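DNA ligase (Aquifex aeolicus, PDB 3QWU) is a putative ATP-dependent ligase that binds adenosine and calcium and probably joins nucleic acid strands through a covalent adenylylated enzyme intermediate. Local coordinates at residues E150-K162 with K173-V185. Numbering follows the deposited sequence.
Sequences EDVQLFVFDFMKK and KMELIEKYNLPHV. With ADN (adenosine), chain C.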
loop_
_atom_site.group_PDB
_atom_site.type_symbol
_atom_site.label_atom_id
_atom_site.label_comp_id
_atom_site.label_asym_id
_atom_site.label_seq_id
_atom_site.Cartn_x
_atom_site.Cartn_y
_atom_site.Cartn_z
ATOM N N GLU A 150 29.540 -8.573 13.223
ATOM C CA GLU A 150 29.496 -9.900 12.646
ATOM C C GLU A 150 28.753 -10.915 13.480
ATOM O O GLU A 150 28.432 -10.694 14.638
ATOM C CB GLU A 150 30.933 -10.418 12.332
ATOM C CG GLU A 150 31.742 -10.925 13.529
ATOM C CD GLU A 150 32.750 -9.895 14.058
ATOM O OE1 GLU A 150 33.551 -9.363 13.242
ATOM O OE2 GLU A 150 32.753 -9.623 15.281
ATOM N N ASP A 151 28.481 -12.051 12.854
ATOM C CA ASP A 151 27.755 -13.147 13.493
ATOM C C ASP A 151 26.444 -12.568 14.035
ATOM O O ASP A 151 25.769 -11.842 13.313
ATOM C CB ASP A 151 28.635 -13.792 14.584
ATOM C CG ASP A 151 28.184 -15.194 14.967
ATOM O OD1 ASP A 151 27.417 -15.848 14.211
ATOM O OD2 ASP A 151 28.631 -15.663 16.030
ATOM N N VAL A 152 26.101 -12.884 15.285
ATOM C CA VAL A 152 24.892 -12.412 15.929
ATOM C C VAL A 152 25.184 -12.320 17.404
ATOM O O VAL A 152 26.125 -12.949 17.917
ATOM C CB VAL A 152 23.734 -13.403 15.766
ATOM C CG1 VAL A 152 23.056 -13.187 14.477
ATOM C CG2 VAL A 152 24.266 -14.815 15.847
ATOM N N GLN A 153 24.329 -11.555 18.087
ATOM C CA GLN A 153 24.476 -11.227 19.495
ATOM C C GLN A 153 23.061 -11.149 20.014
ATOM O O GLN A 153 22.128 -10.957 19.240
ATOM C CB GLN A 153 25.176 -9.884 19.690
ATOM C CG GLN A 153 26.706 -9.967 19.655
ATOM C CD GLN A 153 27.364 -8.595 19.877
ATOM O OE1 GLN A 153 26.882 -7.802 20.685
ATOM N NE2 GLN A 153 28.444 -8.301 19.124
ATOM N N LEU A 154 22.928 -11.292 21.320
ATOM C CA LEU A 154 21.655 -11.424 21.926
ATOM C C LEU A 154 21.566 -10.366 23.007
ATOM O O LEU A 154 22.521 -10.100 23.670
ATOM C CB LEU A 154 21.516 -12.832 22.433
ATOM C CG LEU A 154 20.328 -13.178 23.281
ATOM C CD1 LEU A 154 20.059 -14.662 23.139
ATOM C CD2 LEU A 154 20.673 -12.765 24.686
ATOM N N PHE A 155 20.415 -9.741 23.125
ATOM C CA PHE A 155 20.186 -8.710 24.084
ATOM C C PHE A 155 18.870 -8.923 24.812
ATOM O O PHE A 155 17.811 -8.752 24.215
ATOM C CB PHE A 155 20.172 -7.374 23.353
ATOM C CG PHE A 155 21.491 -7.037 22.654
ATOM C CD1 PHE A 155 22.529 -6.471 23.336
ATOM C CD2 PHE A 155 21.673 -7.297 21.325
ATOM C CE1 PHE A 155 23.777 -6.161 22.679
ATOM C CE2 PHE A 155 22.901 -6.974 20.685
ATOM C CZ PHE A 155 23.941 -6.445 21.397
ATOM N N VAL A 156 18.941 -9.328 26.088
ATOM C CA VAL A 156 17.781 -9.456 26.942
ATOM C C VAL A 156 17.075 -8.089 27.174
ATOM O O VAL A 156 17.732 -7.065 27.395
ATOM C CB VAL A 156 18.194 -10.044 28.358
ATOM C CG1 VAL A 156 16.952 -10.159 29.289
ATOM C CG2 VAL A 156 18.902 -11.371 28.223
ATOM N N PHE A 157 15.746 -8.083 27.054
ATOM C CA PHE A 157 14.914 -6.925 27.359
ATOM C C PHE A 157 13.728 -7.271 28.268
ATOM O O PHE A 157 13.011 -6.363 28.756
ATOM C CB PHE A 157 14.405 -6.264 26.058
ATOM C CG PHE A 157 13.598 -7.167 25.166
ATOM C CD1 PHE A 157 12.328 -7.552 25.496
ATOM C CD2 PHE A 157 14.122 -7.652 23.984
ATOM C CE1 PHE A 157 11.621 -8.433 24.625
ATOM C CE2 PHE A 157 13.408 -8.517 23.166
ATOM C CZ PHE A 157 12.179 -8.912 23.496
ATOM N N ASP A 158 13.462 -8.559 28.488
ATOM C CA ASP A 158 12.372 -8.921 29.410
ATOM C C ASP A 158 12.552 -10.341 29.987
ATOM O O ASP A 158 13.339 -11.150 29.459
ATOM C CB ASP A 158 10.969 -8.726 28.723
ATOM C CG ASP A 158 10.383 -7.266 28.890
ATOM O OD1 ASP A 158 10.438 -6.714 30.035
ATOM O OD2 ASP A 158 9.855 -6.690 27.888
ATOM N N PHE A 159 11.876 -10.601 31.101
ATOM C CA PHE A 159 11.659 -11.962 31.561
ATOM C C PHE A 159 10.175 -12.172 31.719
ATOM O O PHE A 159 9.448 -11.287 32.165
ATOM C CB PHE A 159 12.307 -12.244 32.917
ATOM C CG PHE A 159 13.806 -12.179 32.919
ATOM C CD1 PHE A 159 14.550 -13.247 32.513
ATOM C CD2 PHE A 159 14.467 -11.047 33.382
ATOM C CE1 PHE A 159 15.919 -13.177 32.537
ATOM C CE2 PHE A 159 15.870 -10.988 33.409
ATOM C CZ PHE A 159 16.579 -12.026 32.957
ATOM N N MET A 160 9.733 -13.338 31.295
ATOM C CA MET A 160 8.417 -13.801 31.545
ATOM C C MET A 160 8.611 -15.005 32.408
ATOM O O MET A 160 9.744 -15.321 32.747
ATOM C CB MET A 160 7.734 -14.119 30.228
ATOM C CG MET A 160 7.390 -12.847 29.458
ATOM S SD MET A 160 6.607 -13.100 27.858
ATOM C CE MET A 160 4.947 -13.684 28.292
ATOM N N LYS A 161 7.523 -15.677 32.752
ATOM C CA LYS A 161 7.550 -16.871 33.555
ATOM C C LYS A 161 6.687 -17.945 32.906
ATOM O O LYS A 161 5.639 -17.657 32.396
ATOM C CB LYS A 161 6.984 -16.548 34.971
ATOM C CG LYS A 161 8.043 -16.153 36.023
ATOM C CD LYS A 161 7.477 -15.742 37.424
ATOM C CE LYS A 161 8.466 -16.132 38.564
ATOM N NZ LYS A 161 8.451 -15.228 39.785
ATOM N N LYS A 162 7.097 -19.195 32.983
ATOM C CA LYS A 162 6.262 -20.286 32.501
ATOM C C LYS A 162 4.839 -20.213 33.080
ATOM O O LYS A 162 4.651 -19.956 34.286
ATOM C CB LYS A 162 6.863 -21.664 32.892
ATOM C CG LYS A 162 7.948 -22.190 31.927
ATOM C CD LYS A 162 8.779 -23.298 32.576
ATOM C CE LYS A 162 10.023 -23.658 31.743
ATOM N NZ LYS A 162 10.986 -24.466 32.535
ATOM N N LYS A 173 14.067 -7.418 36.909
ATOM C CA LYS A 173 14.776 -7.688 35.662
ATOM C C LYS A 173 16.218 -7.195 35.805
ATOM O O LYS A 173 17.144 -7.951 35.595
ATOM C CB LYS A 173 14.036 -7.017 34.493
ATOM C CG LYS A 173 14.792 -6.829 33.214
ATOM C CD LYS A 173 13.850 -6.497 32.025
ATOM C CE LYS A 173 13.611 -4.954 31.792
ATOM N NZ LYS A 173 12.346 -4.573 30.975
ATOM N N MET A 174 16.402 -5.942 36.197
ATOM C CA MET A 174 17.745 -5.394 36.314
ATOM C C MET A 174 18.596 -6.192 37.326
ATOM O O MET A 174 19.767 -6.378 37.095
ATOM C CB MET A 174 17.721 -3.871 36.548
ATOM C CG MET A 174 17.193 -3.131 35.298
ATOM S SD MET A 174 16.827 -1.319 35.302
ATOM C CE MET A 174 18.430 -0.592 35.777
ATOM N N GLU A 175 17.988 -6.774 38.361
ATOM C CA GLU A 175 18.734 -7.609 39.321
ATOM C C GLU A 175 19.193 -8.942 38.724
ATOM O O GLU A 175 20.349 -9.338 38.935
ATOM C CB GLU A 175 17.926 -7.850 40.597
ATOM C CG GLU A 175 18.167 -6.767 41.667
ATOM C CD GLU A 175 16.924 -6.428 42.512
ATOM O OE1 GLU A 175 16.098 -7.340 42.773
ATOM O OE2 GLU A 175 16.785 -5.241 42.928
ATOM N N LEU A 176 18.325 -9.633 37.987
ATOM C CA LEU A 176 18.746 -10.877 37.356
ATOM C C LEU A 176 19.871 -10.678 36.347
ATOM O O LEU A 176 20.770 -11.504 36.252
ATOM C CB LEU A 176 17.596 -11.599 36.704
ATOM C CG LEU A 176 16.602 -12.165 37.706
ATOM C CD1 LEU A 176 15.260 -12.407 37.001
ATOM C CD2 LEU A 176 17.111 -13.483 38.479
ATOM N N ILE A 177 19.812 -9.597 35.580
ATOM C CA ILE A 177 20.806 -9.313 34.550
ATOM C C ILE A 177 22.138 -8.976 35.191
ATOM O O ILE A 177 23.192 -9.406 34.715
ATOM C CB ILE A 177 20.377 -8.132 33.701
ATOM C CG1 ILE A 177 19.133 -8.491 32.877
ATOM C CG2 ILE A 177 21.495 -7.674 32.778
ATOM C CD1 ILE A 177 18.451 -7.248 32.194
ATOM N N GLU A 178 22.105 -8.236 36.291
ATOM C CA GLU A 178 23.341 -7.893 37.001
ATOM C C GLU A 178 23.939 -9.176 37.642
ATOM O O GLU A 178 25.137 -9.446 37.517
ATOM C CB GLU A 178 23.107 -6.738 37.985
ATOM C CG GLU A 178 24.125 -6.609 39.138
ATOM C CD GLU A 178 25.402 -5.754 38.825
ATOM O OE1 GLU A 178 25.773 -5.564 37.630
ATOM O OE2 GLU A 178 26.041 -5.289 39.813
ATOM N N LYS A 179 23.101 -10.000 38.246
ATOM C CA LYS A 179 23.588 -11.182 38.950
ATOM C C LYS A 179 24.324 -12.149 38.020
ATOM O O LYS A 179 25.457 -12.539 38.309
ATOM C CB LYS A 179 22.424 -11.896 39.638
ATOM C CG LYS A 179 22.847 -13.030 40.553
ATOM C CD LYS A 179 21.668 -13.618 41.279
ATOM C CE LYS A 179 22.070 -14.844 42.050
ATOM N NZ LYS A 179 20.993 -15.864 42.029
ATOM N N TYR A 180 23.692 -12.468 36.882
ATOM C CA TYR A 180 24.154 -13.493 35.953
ATOM C C TYR A 180 24.946 -12.945 34.776
ATOM O O TYR A 180 25.371 -13.693 33.872
ATOM C CB TYR A 180 22.951 -14.272 35.453
ATOM C CG TYR A 180 22.315 -15.098 36.551
ATOM C CD1 TYR A 180 21.066 -14.772 37.090
ATOM C CD2 TYR A 180 22.973 -16.215 37.064
ATOM C CE1 TYR A 180 20.506 -15.565 38.109
ATOM C CE2 TYR A 180 22.424 -16.991 38.038
ATOM C CZ TYR A 180 21.210 -16.671 38.567
ATOM O OH TYR A 180 20.743 -17.459 39.557
ATOM N N ASN A 181 25.097 -11.624 34.784
ATOM C CA ASN A 181 25.884 -10.911 33.807
ATOM C C ASN A 181 25.425 -11.043 32.379
ATOM O O ASN A 181 26.223 -11.188 31.480
ATOM C CB ASN A 181 27.293 -11.410 33.890
ATOM C CG ASN A 181 28.246 -10.308 33.786
ATOM O OD1 ASN A 181 28.546 -9.615 34.808
ATOM N ND2 ASN A 181 28.729 -10.074 32.564
ATOM N N LEU A 182 24.130 -10.945 32.165
ATOM C CA LEU A 182 23.562 -11.135 30.840
ATOM C C LEU A 182 23.787 -9.913 29.930
ATOM O O LEU A 182 23.864 -8.799 30.395
ATOM C CB LEU A 182 22.068 -11.463 30.982
ATOM C CG LEU A 182 21.787 -12.707 31.867
ATOM C CD1 LEU A 182 20.298 -13.002 31.999
ATOM C CD2 LEU A 182 22.544 -13.934 31.301
ATOM N N PRO A 183 23.918 -10.141 28.626
ATOM C CA PRO A 183 23.869 -9.030 27.682
ATOM C C PRO A 183 22.432 -8.488 27.622
ATOM O O PRO A 183 21.470 -9.282 27.599
ATOM C CB PRO A 183 24.268 -9.684 26.351
ATOM C CG PRO A 183 23.884 -11.165 26.493
ATOM C CD PRO A 183 23.883 -11.469 27.973
ATOM N N HIS A 184 22.279 -7.166 27.611
ATOM C CA HIS A 184 20.963 -6.531 27.748
ATOM C C HIS A 184 20.838 -5.323 26.817
ATOM O O HIS A 184 21.829 -4.798 26.326
ATOM C CB HIS A 184 20.795 -6.054 29.182
ATOM C CG HIS A 184 21.889 -5.118 29.594
ATOM N ND1 HIS A 184 22.988 -5.534 30.315
ATOM C CD2 HIS A 184 22.112 -3.819 29.280
ATOM C CE1 HIS A 184 23.818 -4.513 30.466
ATOM N NE2 HIS A 184 23.309 -3.460 29.846
ATOM N N VAL A 185 19.605 -4.876 26.590
ATOM C CA VAL A 185 19.364 -3.681 25.764
ATOM C C VAL A 185 19.868 -2.516 26.594
ATOM O O VAL A 185 19.901 -2.628 27.818
ATOM C CB VAL A 185 17.855 -3.554 25.384
ATOM C CG1 VAL A 185 17.440 -4.702 24.432
ATOM C CG2 VAL A 185 16.949 -3.573 26.624
HETATM O "O5'" ADN C . 7.058 -5.405 19.152
HETATM C "C5'" ADN C . 8.302 -4.777 19.464
HETATM C "C4'" ADN C . 9.446 -5.740 19.172
HETATM O "O4'" ADN C . 10.744 -5.080 19.286
HETATM C "C3'" ADN C . 9.464 -6.881 20.179
HETATM O "O3'" ADN C . 8.685 -8.018 19.815
HETATM C "C2'" ADN C . 10.945 -7.214 20.331
HETATM O "O2'" ADN C . 11.286 -8.364 19.576
HETATM C "C1'" ADN C . 11.719 -6.003 19.814
HETATM N N9 ADN C . 12.495 -5.302 20.848
HETATM C C8 ADN C . 13.735 -4.799 20.643
HETATM N N7 ADN C . 14.232 -4.193 21.748
HETATM C C5 ADN C . 13.246 -4.292 22.677
HETATM C C6 ADN C . 13.095 -3.823 24.057
HETATM N N6 ADN C . 14.141 -3.147 24.612
HETATM N N1 ADN C . 11.947 -4.140 24.732
HETATM C C2 ADN C . 10.934 -4.814 24.116
HETATM N N3 ADN C . 10.999 -5.245 22.823
HETATM C C4 ADN C . 12.113 -5.026 22.091
#
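F159 turns one ring face to L176: CD1 of L176 lies 4.1 Å from the ring centroid, a CH-pi contact. L182 CD1 meets the ring edge in its plane, 4.0 Å from F159 CZ. F157 carries the adenine of the bound adenosine on one ring face, with N3 over the ring centre. V185 CG1 and D158 OD2 lie at the F157 ring edge, and V185 CG2 comes within 3.5 Å of adenosine N6. The F157 CG sits between the backbone N and the carbonyl carbon (chi1 59°), which turns the ring to the base. With an alanine here the adenine would probably lose this aromatic face and be freer to shift. V156 N donates to P183 O (2.9 Å), and V156 O accepts from V185 N (3.0 Å). This single bridge ties the edge strand to the chain leaving helix 170-180. K173, bent at chi3, places NZ 2.9 Å from F157 O. The same NZ forms a salt bridge to D158 OD1, from above the carboxylate plane, and another to E78. F157 and D158 form a classic beta bulge opposite C130. D158 OD2 is hydrogen-bonded to Y54 and salt-bridged to K219 and R227. This buried charge network probably holds the bulge, and with it F157, against the nucleoside.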